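Local coordinates for metallo-beta-lactamase (Pseudomonas stutzeri, PDB 4ZEJ), which probably hydrolyses the ring amide of beta-lactam antibiotics to substituted beta-amino acids with the help of bound zinc ions, at residues 56-59 against 60-64; 86-90 against 91-95; 95-98 against 99-103; 123-126 against 127-131; 171-175 against 176-180. All coordinates share one frame; numbering follows the deposited sequence.

Contact 1: 56-59 against 60-64; sequences ETLV and HWIRK
Glu-56 lies alongside His-60 one helical turn later, both side chains pointing the same way. From CB, the Glu-56 chain leaves with CG anti to the backbone N (chi1 -177°), which carries CG over one face of the imidazole, 3.8 Å from the His-60 ring centroid and displaced toward the rim; this is a CH-pi contact. Glu-56 CD lies 3.9 Å from His-60 NE2, and OE2 stops 3.4 Å from His-60 CE1. The carboxylate and ring planes are 53° apart, and the approach of OE2 to NE2 has too poor an angle for a hydrogen bond. Beneath the side chains runs the i to i+4 bonding of an alpha-helix: His-60 N reaches Glu-56 O at 2.9 Å, and Arg-63 N reaches Val-59 O at 3.0 Å. This helix, 52-64, is the crossover of a beta-alpha-beta unit between strands 42-46 and 68-73. On its buried side Leu-58 CG meets Ile-62 CD1 at 4.2 Å, both side chains resting on Ile-45. Val-59 CG1, anti to its own N, runs beside the Arg-63 chain, whose bend at chi2 (72°) returns NH1 to 3.2 Å from Val-59 CG1, an oblique approach to the guanidinium.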
loop_
_atom_site.group_PDB
_atom_site.type_symbol
_atom_site.label_atom_id
_atom_site.label_comp_id
_atom_site.label_asym_id
_atom_site.label_seq_id
_atom_site.Cartn_x
_atom_site.Cartn_y
_atom_site.Cartn_z
ATOM N N GLU A 56 -12.143 5.227 9.993
ATOM C CA GLU A 56 -12.457 5.710 11.345
ATOM C C GLU A 56 -12.061 4.713 12.444
ATOM O O GLU A 56 -11.462 5.100 13.452
ATOM C CB GLU A 56 -13.935 6.090 11.458
ATOM C CG GLU A 56 -14.285 6.673 12.821
ATOM C CD GLU A 56 -15.602 7.440 12.880
ATOM O OE1 GLU A 56 -16.150 7.863 11.842
ATOM O OE2 GLU A 56 -16.077 7.659 14.008
ATOM N N THR A 57 -12.383 3.439 12.247
ATOM C CA THR A 57 -12.007 2.392 13.201
ATOM C C THR A 57 -10.498 2.328 13.437
ATOM O O THR A 57 -10.052 2.291 14.584
ATOM C CB THR A 57 -12.520 1.025 12.751
ATOM O OG1 THR A 57 -13.943 1.104 12.617
ATOM C CG2 THR A 57 -12.172 -0.059 13.770
ATOM N N LEU A 58 -9.736 2.339 12.346
ATOM C CA LEU A 58 -8.292 2.314 12.392
ATOM C C LEU A 58 -7.718 3.515 13.149
ATOM O O LEU A 58 -6.846 3.348 14.016
ATOM C CB LEU A 58 -7.724 2.298 10.969
ATOM C CG LEU A 58 -6.196 2.285 10.850
ATOM C CD1 LEU A 58 -5.660 0.987 11.432
ATOM C CD2 LEU A 58 -5.745 2.486 9.407
ATOM N N VAL A 59 -8.200 4.709 12.818
ATOM C CA VAL A 59 -7.723 5.942 13.475
ATOM C C VAL A 59 -8.070 5.933 14.978
ATOM O O VAL A 59 -7.245 6.314 15.825
ATOM C CB VAL A 59 -8.256 7.201 12.747
ATOM C CG1 VAL A 59 -7.945 8.476 13.514
ATOM C CG2 VAL A 59 -7.655 7.298 11.343
ATOM N N HIS A 60 -9.271 5.474 15.312
ATOM C CA HIS A 60 -9.671 5.330 16.711
ATOM C C HIS A 60 -8.766 4.375 17.473
ATOM O O HIS A 60 -8.434 4.638 18.622
ATOM C CB HIS A 60 -11.130 4.868 16.821
ATOM C CG HIS A 60 -12.121 5.944 16.543
ATOM N ND1 HIS A 60 -13.407 5.920 17.037
ATOM C CD2 HIS A 60 -11.998 7.113 15.871
ATOM C CE1 HIS A 60 -14.038 7.017 16.661
ATOM N NE2 HIS A 60 -13.207 7.751 15.945
ATOM N N TRP A 61 -8.374 3.271 16.836
ATOM C CA TRP A 61 -7.473 2.306 17.457
ATOM C C TRP A 61 -6.103 2.929 17.750
ATOM O O TRP A 61 -5.553 2.738 18.844
ATOM C CB TRP A 61 -7.337 1.047 16.586
ATOM C CG TRP A 61 -6.375 -0.005 17.123
ATOM C CD1 TRP A 61 -6.670 -1.031 17.971
ATOM C CD2 TRP A 61 -4.981 -0.129 16.814
ATOM N NE1 TRP A 61 -5.545 -1.779 18.221
ATOM C CE2 TRP A 61 -4.493 -1.248 17.522
ATOM C CE3 TRP A 61 -4.090 0.613 16.027
ATOM C CZ2 TRP A 61 -3.151 -1.648 17.463
ATOM C CZ3 TRP A 61 -2.752 0.215 15.966
ATOM C CH2 TRP A 61 -2.299 -0.913 16.678
ATOM N N ILE A 62 -5.581 3.684 16.786
ATOM C CA ILE A 62 -4.281 4.348 16.919
ATOM C C ILE A 62 -4.300 5.321 18.115
ATOM O O ILE A 62 -3.385 5.313 18.958
ATOM C CB ILE A 62 -3.896 5.074 15.602
ATOM C CG1 ILE A 62 -3.574 4.041 14.517
ATOM C CG2 ILE A 62 -2.685 5.983 15.786
ATOM C CD1 ILE A 62 -3.471 4.602 13.118
ATOM N N ARG A 63 -5.346 6.142 18.174
ATOM C CA ARG A 63 -5.520 7.134 19.264
ATOM C C ARG A 63 -5.793 6.496 20.626
ATOM O O ARG A 63 -5.248 6.953 21.649
ATOM C CB ARG A 63 -6.639 8.139 18.929
ATOM C CG ARG A 63 -6.189 9.418 18.239
ATOM C CD ARG A 63 -5.770 9.227 16.806
ATOM N NE ARG A 63 -5.311 10.469 16.160
ATOM C CZ ARG A 63 -6.048 11.314 15.427
ATOM N NH1 ARG A 63 -7.350 11.131 15.224
ATOM N NH2 ARG A 63 -5.469 12.383 14.893
ATOM N N LYS A 64 -6.645 5.469 20.649
ATOM C CA LYS A 64 -6.934 4.706 21.878
ATOM C C LYS A 64 -5.656 4.196 22.550
ATOM O O LYS A 64 -5.539 4.232 23.776
ATOM C CB LYS A 64 -7.842 3.507 21.585
ATOM C CG LYS A 64 -8.863 3.179 22.674
ATOM C CD LYS A 64 -10.146 2.597 22.069
ATOM C CE LYS A 64 -10.893 3.654 21.246
ATOM N NZ LYS A 64 -12.233 3.243 20.751
#

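Contact 2: 86-90 against 91-95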
loop_
_atom_site.group_PDB
_atom_site.type_symbol
_atom_site.label_atom_id
_atom_site.label_comp_id
_atom_site.label_asym_id
_atom_site.label_seq_id
_atom_site.Cartn_x
_atom_site.Cartn_y
_atom_site.Cartn_z
ATOM N N LYS A 86 -10.213 11.321 1.944
ATOM C CA LYS A 86 -11.154 12.413 2.237
ATOM C C LYS A 86 -11.470 12.488 3.736
ATOM O O LYS A 86 -11.414 13.578 4.338
ATOM C CB LYS A 86 -12.432 12.256 1.412
ATOM C CG LYS A 86 -13.495 13.285 1.719
ATOM C CD LYS A 86 -14.618 13.206 0.714
ATOM C CE LYS A 86 -15.767 14.102 1.120
ATOM N NZ LYS A 86 -15.364 15.532 1.191
ATOM N N TRP A 87 -11.777 11.332 4.333
ATOM C CA TRP A 87 -12.044 11.244 5.776
ATOM C C TRP A 87 -10.871 11.784 6.581
ATOM O O TRP A 87 -11.070 12.589 7.498
ATOM C CB TRP A 87 -12.371 9.810 6.203
ATOM C CG TRP A 87 -12.972 9.707 7.582
ATOM C CD1 TRP A 87 -14.301 9.627 7.897
ATOM C CD2 TRP A 87 -12.264 9.681 8.834
ATOM N NE1 TRP A 87 -14.462 9.554 9.263
ATOM C CE2 TRP A 87 -13.230 9.576 9.859
ATOM C CE3 TRP A 87 -10.908 9.730 9.187
ATOM C CZ2 TRP A 87 -12.884 9.526 11.203
ATOM C CZ3 TRP A 87 -10.567 9.678 10.525
ATOM C CH2 TRP A 87 -11.549 9.578 11.517
ATOM N N LEU A 88 -9.656 11.367 6.222
ATOM C CA LEU A 88 -8.445 11.835 6.911
ATOM C C LEU A 88 -8.271 13.344 6.750
ATOM O O LEU A 88 -8.023 14.047 7.747
ATOM C CB LEU A 88 -7.200 11.080 6.413
ATOM C CG LEU A 88 -7.174 9.585 6.773
ATOM C CD1 LEU A 88 -6.110 8.832 5.986
ATOM C CD2 LEU A 88 -6.968 9.333 8.255
ATOM N N ASN A 89 -8.416 13.837 5.514
ATOM C CA ASN A 89 -8.350 15.284 5.245
ATOM C C ASN A 89 -9.327 16.071 6.112
ATOM O O ASN A 89 -8.944 17.068 6.741
ATOM C CB ASN A 89 -8.601 15.607 3.757
ATOM C CG ASN A 89 -7.476 15.135 2.839
ATOM O OD1 ASN A 89 -6.369 14.829 3.287
ATOM N ND2 ASN A 89 -7.765 15.061 1.538
ATOM N N ASP A 90 -10.577 15.608 6.166
ATOM C CA ASP A 90 -11.640 16.278 6.940
ATOM C C ASP A 90 -11.395 16.281 8.452
ATOM O O ASP A 90 -11.848 17.186 9.158
ATOM C CB ASP A 90 -13.017 15.657 6.632
ATOM C CG ASP A 90 -13.500 15.945 5.213
ATOM O OD1 ASP A 90 -12.958 16.840 4.538
ATOM O OD2 ASP A 90 -14.443 15.270 4.766
ATOM N N GLN A 91 -10.662 15.283 8.940
ATOM C CA GLN A 91 -10.288 15.192 10.356
ATOM C C GLN A 91 -8.906 15.824 10.654
ATOM O O GLN A 91 -8.392 15.690 11.768
ATOM C CB GLN A 91 -10.357 13.712 10.798
ATOM C CG GLN A 91 -11.681 13.281 11.431
ATOM C CD GLN A 91 -12.919 13.674 10.646
ATOM O OE1 GLN A 91 -13.661 14.552 11.066
ATOM N NE2 GLN A 91 -13.156 13.016 9.515
ATOM N N SER A 92 -8.335 16.540 9.676
ATOM C CA SER A 92 -7.039 17.246 9.808
ATOM C C SER A 92 -5.815 16.331 9.985
ATOM O O SER A 92 -4.804 16.747 10.563
ATOM C CB SER A 92 -7.096 18.301 10.927
ATOM O OG SER A 92 -8.303 19.031 10.849
ATOM N N ILE A 93 -5.910 15.101 9.466
ATOM C CA ILE A 93 -4.816 14.136 9.502
ATOM C C ILE A 93 -4.096 14.214 8.155
ATOM O O ILE A 93 -4.724 14.043 7.120
ATOM C CB ILE A 93 -5.333 12.703 9.752
ATOM C CG1 ILE A 93 -5.980 12.605 11.140
ATOM C CG2 ILE A 93 -4.199 11.687 9.610
ATOM C CD1 ILE A 93 -6.906 11.418 11.319
ATOM N N SER A 94 -2.785 14.469 8.180
ATOM C CA SER A 94 -2.002 14.663 6.950
ATOM C C SER A 94 -2.028 13.434 6.038
ATOM O O SER A 94 -1.777 12.326 6.485
ATOM C CB SER A 94 -0.542 14.993 7.288
ATOM O OG SER A 94 -0.441 16.166 8.078
ATOM N N THR A 95 -2.312 13.646 4.761
ATOM C CA THR A 95 -2.310 12.585 3.771
ATOM C C THR A 95 -1.248 12.890 2.727
ATOM O O THR A 95 -1.018 14.065 2.386
ATOM C CB THR A 95 -3.674 12.463 3.087
ATOM O OG1 THR A 95 -4.043 13.737 2.559
ATOM C CG2 THR A 95 -4.753 11.979 4.073
HETATM O O HOH W 1 -4.715 15.954 5.187
#
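Ile-93 N bonds to Leu-88 O at 2.9 Å and Ser-92 N to Asn-89 O at 3.0 Å, the latter entering from above the carbonyl plane, and with the positive phi of Ser-92 these two bonds make a Schellman motif that ends the helix. Gln-91 folds back over the last turn. Its chi1 (-94°) sets CG over a face of the Trp-87 six-membered ring, 3.9 Å from the centroid, as a CH-pi contact; the bend at chi2 (49°) then returns the amide, and NE2 lies 3.4 Å above the indole plane, over its centre. Ring and amide planes are 51° apart. NE2 also makes a weak bond of 2.9 Å to Trp-87 O. The motif turns the chain from helix 85-90 toward strand 95-98, and beside it Leu-88 CD2 packs on Ile-93 CD1 at 3.7 Å. Thr-95 then comes back against the helix. Its OG1 sits between the backbone N and carbonyl carbon and donates to Asn-89 OD1 at 2.7 Å, in the amide plane and on a lone pair, while CG2 packs against Leu-88 CB. A water donates to both Asn-89 OD1 and Ile-93 O. Asn-89 ND2 bonds to Pro-112 O, so both ends of the amide are held and its flip is fixed.

Contact 3: 95-98 against 99-103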
loop_
_atom_site.group_PDB
_atom_site.type_symbol
_atom_site.label_atom_id
_atom_site.label_comp_id
_atom_site.label_asym_id
_atom_site.label_seq_id
_atom_site.Cartn_x
_atom_site.Cartn_y
_atom_site.Cartn_z
ATOM N N THR A 95 -2.312 13.646 4.761
ATOM C CA THR A 95 -2.310 12.585 3.771
ATOM C C THR A 95 -1.248 12.890 2.727
ATOM O O THR A 95 -1.018 14.065 2.386
ATOM C CB THR A 95 -3.674 12.463 3.087
ATOM O OG1 THR A 95 -4.043 13.737 2.559
ATOM C CG2 THR A 95 -4.753 11.979 4.073
ATOM N N TYR A 96 -0.598 11.831 2.243
ATOM C CA TYR A 96 0.511 11.913 1.292
ATOM C C TYR A 96 0.270 10.961 0.133
ATOM O O TYR A 96 -0.250 9.853 0.312
ATOM C CB TYR A 96 1.841 11.516 1.942
ATOM C CG TYR A 96 2.311 12.439 3.024
ATOM C CD1 TYR A 96 1.883 12.283 4.339
ATOM C CD2 TYR A 96 3.188 13.484 2.738
ATOM C CE1 TYR A 96 2.302 13.148 5.338
ATOM C CE2 TYR A 96 3.612 14.352 3.727
ATOM C CZ TYR A 96 3.168 14.177 5.024
ATOM O OH TYR A 96 3.597 15.037 6.004
ATOM N N ALA A 97 0.684 11.396 -1.045
ATOM C CA ALA A 97 0.735 10.559 -2.224
ATOM C C ALA A 97 1.735 11.172 -3.192
ATOM O O ALA A 97 2.086 12.357 -3.061
ATOM C CB ALA A 97 -0.634 10.459 -2.871
ATOM N N THR A 98 2.177 10.392 -4.177
ATOM C CA THR A 98 3.113 10.917 -5.179
ATOM C C THR A 98 2.411 11.874 -6.143
ATOM O O THR A 98 1.177 11.897 -6.227
ATOM C CB THR A 98 3.747 9.817 -6.040
ATOM O OG1 THR A 98 2.717 9.140 -6.779
ATOM C CG2 THR A 98 4.530 8.827 -5.183
ATOM N N THR A 99 3.226 12.644 -6.865
ATOM C CA THR A 99 2.771 13.505 -7.960
ATOM C C THR A 99 1.862 12.751 -8.931
ATOM O O THR A 99 0.763 13.221 -9.255
ATOM C CB THR A 99 3.987 14.075 -8.739
ATOM O OG1 THR A 99 4.842 14.771 -7.826
ATOM C CG2 THR A 99 3.559 15.039 -9.839
ATOM N N SER A 100 2.320 11.583 -9.377
ATOM C CA SER A 100 1.576 10.790 -10.358
ATOM C C SER A 100 0.247 10.295 -9.779
ATOM O O SER A 100 -0.782 10.401 -10.429
ATOM C CB SER A 100 2.407 9.607 -10.856
ATOM O OG SER A 100 1.710 8.887 -11.862
ATOM N N THR A 101 0.280 9.772 -8.554
ATOM C CA THR A 101 -0.933 9.334 -7.874
ATOM C C THR A 101 -1.954 10.461 -7.668
ATOM O O THR A 101 -3.131 10.277 -7.968
ATOM C CB THR A 101 -0.597 8.669 -6.532
ATOM O OG1 THR A 101 0.177 7.496 -6.799
ATOM C CG2 THR A 101 -1.853 8.301 -5.755
ATOM N N ASN A 102 -1.499 11.607 -7.166
ATOM C CA ASN A 102 -2.385 12.774 -7.001
ATOM C C ASN A 102 -2.976 13.278 -8.326
ATOM O O ASN A 102 -4.150 13.661 -8.363
ATOM C CB ASN A 102 -1.687 13.925 -6.247
ATOM C CG ASN A 102 -2.145 14.061 -4.798
ATOM O OD1 ASN A 102 -2.861 13.216 -4.252
ATOM N ND2 ASN A 102 -1.733 15.151 -4.165
ATOM N N HIS A 103 -2.178 13.262 -9.398
ATOM C CA HIS A 103 -2.678 13.601 -10.746
ATOM C C HIS A 103 -3.799 12.664 -11.184
ATOM O O HIS A 103 -4.834 13.103 -11.692
ATOM C CB HIS A 103 -1.543 13.562 -11.782
ATOM C CG HIS A 103 -1.987 13.868 -13.178
ATOM N ND1 HIS A 103 -2.305 15.143 -13.594
ATOM C CD2 HIS A 103 -2.163 13.067 -14.258
ATOM C CE1 HIS A 103 -2.662 15.117 -14.867
ATOM N NE2 HIS A 103 -2.586 13.868 -15.294
HETATM O O HOH W 2 1.392 7.615 -4.265
#
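Ala-97 points its CB toward the first turn of the following helix, where it meets Thr-101 CG2 at 3.8 Å and Asn-102 OD1 at the same distance. That oxygen is satisfied by a hydrogen bond from Ala-113 N. The strand and helix segments run at 102° to each other, with their axes 5.0 Å apart at closest approach. Thr-98 follows at the N-cap position. Its chi1 of 62° puts OG1 between the backbone N and the carbonyl carbon, turned in over the opening turn, so that Thr-98 OG1 lies 3.0 Å from Thr-101 OG1 and 3.1 Å from Thr-101 N. The two threonine side chains cross at about a right angle. Here the chain passes from strand to helix within a beta-alpha-beta unit whose second strand is 115-117, part of the alpha-beta/beta-alpha sandwich fold of the metallo-beta-lactamase superfamily. The carbonyl oxygen of Thr-98 accepts from Asn-102 N at 2.9 Å, nearly straight at 174°, and so starts the helical bonding; the donor stands nearly in line with the C=O bond. A water bridges the same two threonines, accepting from Thr-98 N at 2.9 Å and donating to Thr-101 OG1 at 2.8 Å. Thr-101 OG1, which accepts from this water, is also bonded to Asp-141 OD1.

Contact 4: 123-126 against 127-131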
loop_
_atom_site.group_PDB
_atom_site.type_symbol
_atom_site.label_atom_id
_atom_site.label_comp_id
_atom_site.label_asym_id
_atom_site.label_seq_id
_atom_site.Cartn_x
_atom_site.Cartn_y
_atom_site.Cartn_z
ATOM N N THR A 123 11.362 10.226 1.318
ATOM C CA THR A 123 11.570 9.812 2.685
ATOM C C THR A 123 10.495 10.460 3.567
ATOM O O THR A 123 10.244 11.665 3.463
ATOM C CB THR A 123 12.986 10.236 3.120
ATOM O OG1 THR A 123 13.935 9.382 2.475
ATOM C CG2 THR A 123 13.180 10.129 4.608
ATOM N N LEU A 124 9.880 9.662 4.434
ATOM C CA LEU A 124 8.886 10.143 5.398
ATOM C C LEU A 124 9.344 9.840 6.811
ATOM O O LEU A 124 10.089 8.886 7.039
ATOM C CB LEU A 124 7.535 9.462 5.154
ATOM C CG LEU A 124 6.697 9.958 3.981
ATOM C CD1 LEU A 124 5.619 8.936 3.656
ATOM C CD2 LEU A 124 6.086 11.313 4.305
ATOM N N VAL A 125 8.886 10.652 7.757
ATOM C CA VAL A 125 9.164 10.449 9.180
ATOM C C VAL A 125 10.673 10.250 9.457
ATOM O O VAL A 125 11.084 9.247 10.050
ATOM C CB VAL A 125 8.320 9.279 9.765
ATOM C CG1 VAL A 125 8.240 9.376 11.289
ATOM C CG2 VAL A 125 6.912 9.273 9.182
ATOM N N ASP A 126 11.485 11.201 8.986
ATOM C CA ASP A 126 12.929 11.258 9.290
ATOM C C ASP A 126 13.656 9.943 8.972
ATOM O O ASP A 126 14.393 9.407 9.801
ATOM C CB ASP A 126 13.153 11.641 10.761
ATOM C CG ASP A 126 12.602 13.020 11.105
ATOM O OD1 ASP A 126 13.293 14.027 10.834
ATOM O OD2 ASP A 126 11.488 13.094 11.668
ATOM N N GLY A 127 13.397 9.400 7.788
ATOM C CA GLY A 127 14.071 8.181 7.322
ATOM C C GLY A 127 13.419 6.850 7.685
ATOM O O GLY A 127 13.859 5.809 7.203
ATOM N N LEU A 128 12.380 6.868 8.519
ATOM C CA LEU A 128 11.708 5.636 8.961
ATOM C C LEU A 128 11.006 4.934 7.798
ATOM O O LEU A 128 10.952 3.705 7.744
ATOM C CB LEU A 128 10.675 5.967 10.043
ATOM C CG LEU A 128 9.812 4.846 10.632
ATOM C CD1 LEU A 128 10.639 3.923 11.497
ATOM C CD2 LEU A 128 8.657 5.421 11.431
ATOM N N ILE A 129 10.455 5.730 6.892
ATOM C CA ILE A 129 9.646 5.230 5.793
ATOM C C ILE A 129 10.255 5.761 4.505
ATOM O O ILE A 129 10.401 6.981 4.336
ATOM C CB ILE A 129 8.185 5.691 5.958
ATOM C CG1 ILE A 129 7.544 4.975 7.156
ATOM C CG2 ILE A 129 7.374 5.410 4.700
ATOM C CD1 ILE A 129 6.342 5.676 7.737
ATOM N N GLU A 130 10.643 4.847 3.622
ATOM C CA GLU A 130 11.171 5.205 2.320
ATOM C C GLU A 130 10.169 4.802 1.253
ATOM O O GLU A 130 9.640 3.693 1.295
ATOM C CB GLU A 130 12.523 4.542 2.086
ATOM C CG GLU A 130 13.565 4.952 3.127
ATOM C CD GLU A 130 14.965 4.420 2.853
ATOM O OE1 GLU A 130 15.156 3.620 1.912
ATOM O OE2 GLU A 130 15.889 4.820 3.593
ATOM N N VAL A 131 9.927 5.704 0.307
ATOM C CA VAL A 131 9.003 5.482 -0.819
ATOM C C VAL A 131 9.843 5.417 -2.096
ATOM O O VAL A 131 10.669 6.296 -2.339
ATOM C CB VAL A 131 7.959 6.609 -0.908
ATOM C CG1 VAL A 131 6.975 6.372 -2.052
ATOM C CG2 VAL A 131 7.213 6.734 0.414
#
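Asp-126 and Gly-127 both take positive phi (53° and 89°), and this folds Leu-128 back beside Val-125. They are the two central residues of a type I' beta turn from Val-125 to Leu-128, the loop of a beta hairpin joining strands 121-124 and 129-132. The angles of Gly-127 call for glycine, since a CB there would be jammed against the carbonyl O of Asp-126. The turn is closed by Leu-128 N to Val-125 O, 3.1 Å, with the donor well above the carbonyl plane. Just beyond it, Leu-124 and Ile-129 form an antiparallel hydrogen-bonded pair: Leu-124 N to Ile-129 O is short and nearly straight, 2.7 Å, while the return bond is longer. Leu-128 and Ile-129 both stand opposite Leu-124, a classic beta bulge that accommodates the extra residue. Val-125 CG1, anti to its backbone N, runs side by side with the Leu-128 chain and touches Leu-128 CD2 at 4.0 Å. The other methyl, Val-125 CG2, meets Ile-129 CD1 at 3.9 Å. Leu-124 CB packs on Ile-129 CB at 3.9 Å, on the sheet face those two share, and Phe-44 of strand 42-46 touches Leu-124, Val-125 and Ile-129. On the Thr-123 side of the hairpin, Thr-123 CG2 lies 3.5 Å from Gly-127 CA, a tight carbon pair.

Contact 5: 171-175 against 176-180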
loop_
_atom_site.group_PDB
_atom_site.type_symbol
_atom_site.label_atom_id
_atom_site.label_comp_id
_atom_site.label_asym_id
_atom_site.label_seq_id
_atom_site.Cartn_x
_atom_site.Cartn_y
_atom_site.Cartn_z
ATOM N N GLY A 171 -6.404 -3.907 -16.234
ATOM C CA GLY A 171 -6.920 -2.893 -17.155
ATOM C C GLY A 171 -6.038 -1.663 -17.306
ATOM O O GLY A 171 -6.109 -0.986 -18.328
ATOM N N GLU A 172 -5.207 -1.378 -16.300
ATOM C CA GLU A 172 -4.289 -0.244 -16.323
ATOM C C GLU A 172 -2.817 -0.661 -16.168
ATOM O O GLU A 172 -1.945 0.181 -15.943
ATOM C CB GLU A 172 -4.729 0.758 -15.239
ATOM C CG GLU A 172 -6.085 1.376 -15.564
ATOM C CD GLU A 172 -6.872 1.891 -14.365
ATOM O OE1 GLU A 172 -6.254 2.420 -13.426
ATOM O OE2 GLU A 172 -8.133 1.796 -14.389
ATOM N N ALA A 173 -2.534 -1.949 -16.340
ATOM C CA ALA A 173 -1.202 -2.489 -16.070
ATOM C C ALA A 173 -0.238 -2.318 -17.255
ATOM O O ALA A 173 -0.643 -2.184 -18.407
ATOM C CB ALA A 173 -1.293 -3.951 -15.661
ATOM N N HIS A 174 1.044 -2.309 -16.921
ATOM C CA HIS A 174 2.132 -2.263 -17.874
ATOM C C HIS A 174 2.864 -3.594 -17.758
ATOM O O HIS A 174 3.898 -3.698 -17.091
ATOM C CB HIS A 174 3.030 -1.069 -17.552
ATOM C CG HIS A 174 2.362 0.259 -17.769
ATOM N ND1 HIS A 174 2.820 1.181 -18.680
ATOM C CD2 HIS A 174 1.259 0.806 -17.205
ATOM C CE1 HIS A 174 2.032 2.240 -18.671
ATOM N NE2 HIS A 174 1.081 2.042 -17.777
ATOM N N ILE A 175 2.297 -4.608 -18.408
ATOM C CA ILE A 175 2.690 -6.002 -18.191
ATOM C C ILE A 175 4.128 -6.285 -18.628
ATOM O O ILE A 175 4.860 -6.948 -17.897
ATOM C CB ILE A 175 1.681 -6.986 -18.842
ATOM C CG1 ILE A 175 0.335 -6.927 -18.099
ATOM C CG2 ILE A 175 2.201 -8.414 -18.803
ATOM C CD1 ILE A 175 -0.839 -7.475 -18.888
ATOM N N ASP A 176 4.552 -5.764 -19.783
ATOM C CA ASP A 176 5.958 -5.960 -20.216
ATOM C C ASP A 176 6.954 -5.300 -19.263
ATOM O O ASP A 176 7.952 -5.923 -18.871
ATOM C CB ASP A 176 6.175 -5.467 -21.639
ATOM C CG ASP A 176 5.492 -6.347 -22.666
ATOM O OD1 ASP A 176 5.554 -7.589 -22.541
ATOM O OD2 ASP A 176 4.905 -5.799 -23.609
ATOM N N GLN A 177 6.656 -4.068 -18.851
ATOM C CA GLN A 177 7.495 -3.347 -17.902
ATOM C C GLN A 177 7.510 -3.983 -16.499
ATOM O O GLN A 177 8.510 -3.895 -15.793
ATOM C CB GLN A 177 7.048 -1.882 -17.830
ATOM C CG GLN A 177 7.870 -0.946 -16.936
ATOM C CD GLN A 177 9.379 -0.994 -17.141
ATOM O OE1 GLN A 177 9.886 -0.901 -18.284
ATOM N NE2 GLN A 177 10.119 -1.101 -16.031
ATOM N N TRP A 178 6.417 -4.636 -16.110
ATOM C CA TRP A 178 6.264 -5.116 -14.721
ATOM C C TRP A 178 7.385 -6.070 -14.323
ATOM O O TRP A 178 7.906 -5.978 -13.217
ATOM C CB TRP A 178 4.893 -5.770 -14.527
ATOM C CG TRP A 178 4.376 -5.864 -13.134
ATOM C CD1 TRP A 178 5.090 -5.894 -11.951
ATOM C CD2 TRP A 178 3.008 -6.033 -12.775
ATOM N NE1 TRP A 178 4.231 -6.020 -10.886
ATOM C CE2 TRP A 178 2.948 -6.116 -11.363
ATOM C CE3 TRP A 178 1.815 -6.077 -13.510
ATOM C CZ2 TRP A 178 1.747 -6.259 -10.675
ATOM C CZ3 TRP A 178 0.608 -6.222 -12.816
ATOM C CH2 TRP A 178 0.585 -6.304 -11.419
ATOM N N SER A 179 7.779 -6.972 -15.220
ATOM C CA SER A 179 8.856 -7.916 -14.882
ATOM C C SER A 179 10.165 -7.160 -14.608
ATOM O O SER A 179 10.876 -7.482 -13.653
ATOM C CB SER A 179 9.030 -8.987 -15.974
ATOM O OG SER A 179 9.327 -8.407 -17.223
ATOM N N ARG A 180 10.458 -6.145 -15.422
ATOM C CA ARG A 180 11.659 -5.316 -15.228
ATOM C C ARG A 180 11.581 -4.495 -13.951
ATOM O O ARG A 180 12.555 -4.408 -13.215
ATOM C CB ARG A 180 11.888 -4.366 -16.404
ATOM C CG ARG A 180 12.445 -5.039 -17.636
ATOM C CD ARG A 180 12.842 -4.010 -18.681
ATOM N NE ARG A 180 11.662 -3.333 -19.230
ATOM C CZ ARG A 180 10.835 -3.843 -20.150
ATOM N NH1 ARG A 180 11.021 -5.068 -20.655
ATOM N NH2 ARG A 180 9.806 -3.116 -20.580
#
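Ala-173 and His-174 meet Trp-178 at this loop-to-helix junction, where the indole is buried and the CB and N of Trp-178 press against loop carbonyls. Trp-178 CB lies 3.4 Å from His-174 O. With CG anti to the backbone N (chi1 -159°) and the ring turned by chi2 (-25°), the indole lies along the incoming loop and CZ3 reaches Ala-173 CB at 4.1 Å, an oblique approach. Two weak bonds tie Trp-178 N to the loop end, to His-174 O at 2.9 Å and to Ile-175 O at 3.3 Å, both well bent. The exposed side is looser. The His-174 side chain touches the helix through CB, 4.1 Å from Gln-177 CB, while its ring leads away. Farther along, the exposed Arg-180 grips Gln-177 side-on: NE and NH2 both donate to Gln-177 OE1 at 3.2 Å, from the same face of the amide and about 50° out of its plane, while OE1 lies near the guanidinium plane. Gln-177 NE2 bonds to Ser-181 OG. Trp-178 also touches the zinc ligand His-138, and Glu-172 OE1 bonds to NE2 of the zinc ligand His-78. Trp-178 stacks on Phe-158 and gives its NE1 hydrogen to Phe-158 O, while helix 206-218 flanks helix 175-188 through Thr-211 and Ala-215 against the indole and Ala-218 against Ile-175.

Contacts 1 and 2 are in direct touch, with their centres 13 Å apart: Val-59 CG2 meets Leu-88 CD2 at 3.8 Å, and Val-59 CG1 meets Ile-93 CD1 at the same distance. Contact 2 passes into contact 3 through the shared Thr-95, and contact 3 touches the hairpin of contact 4 where Tyr-96 CD2 lies 3.9 Å from Leu-124 CD2. Contact 5 stands apart, its centre about 36 Å from that of contact 1 across the molecule. Relative to the zinc site, contacts 3 and 5 are near: the Thr-101 side chain is about 10 Å from a zinc ion and that of Trp-178 about 8 Å. Contacts 1 and 2 lie away from it.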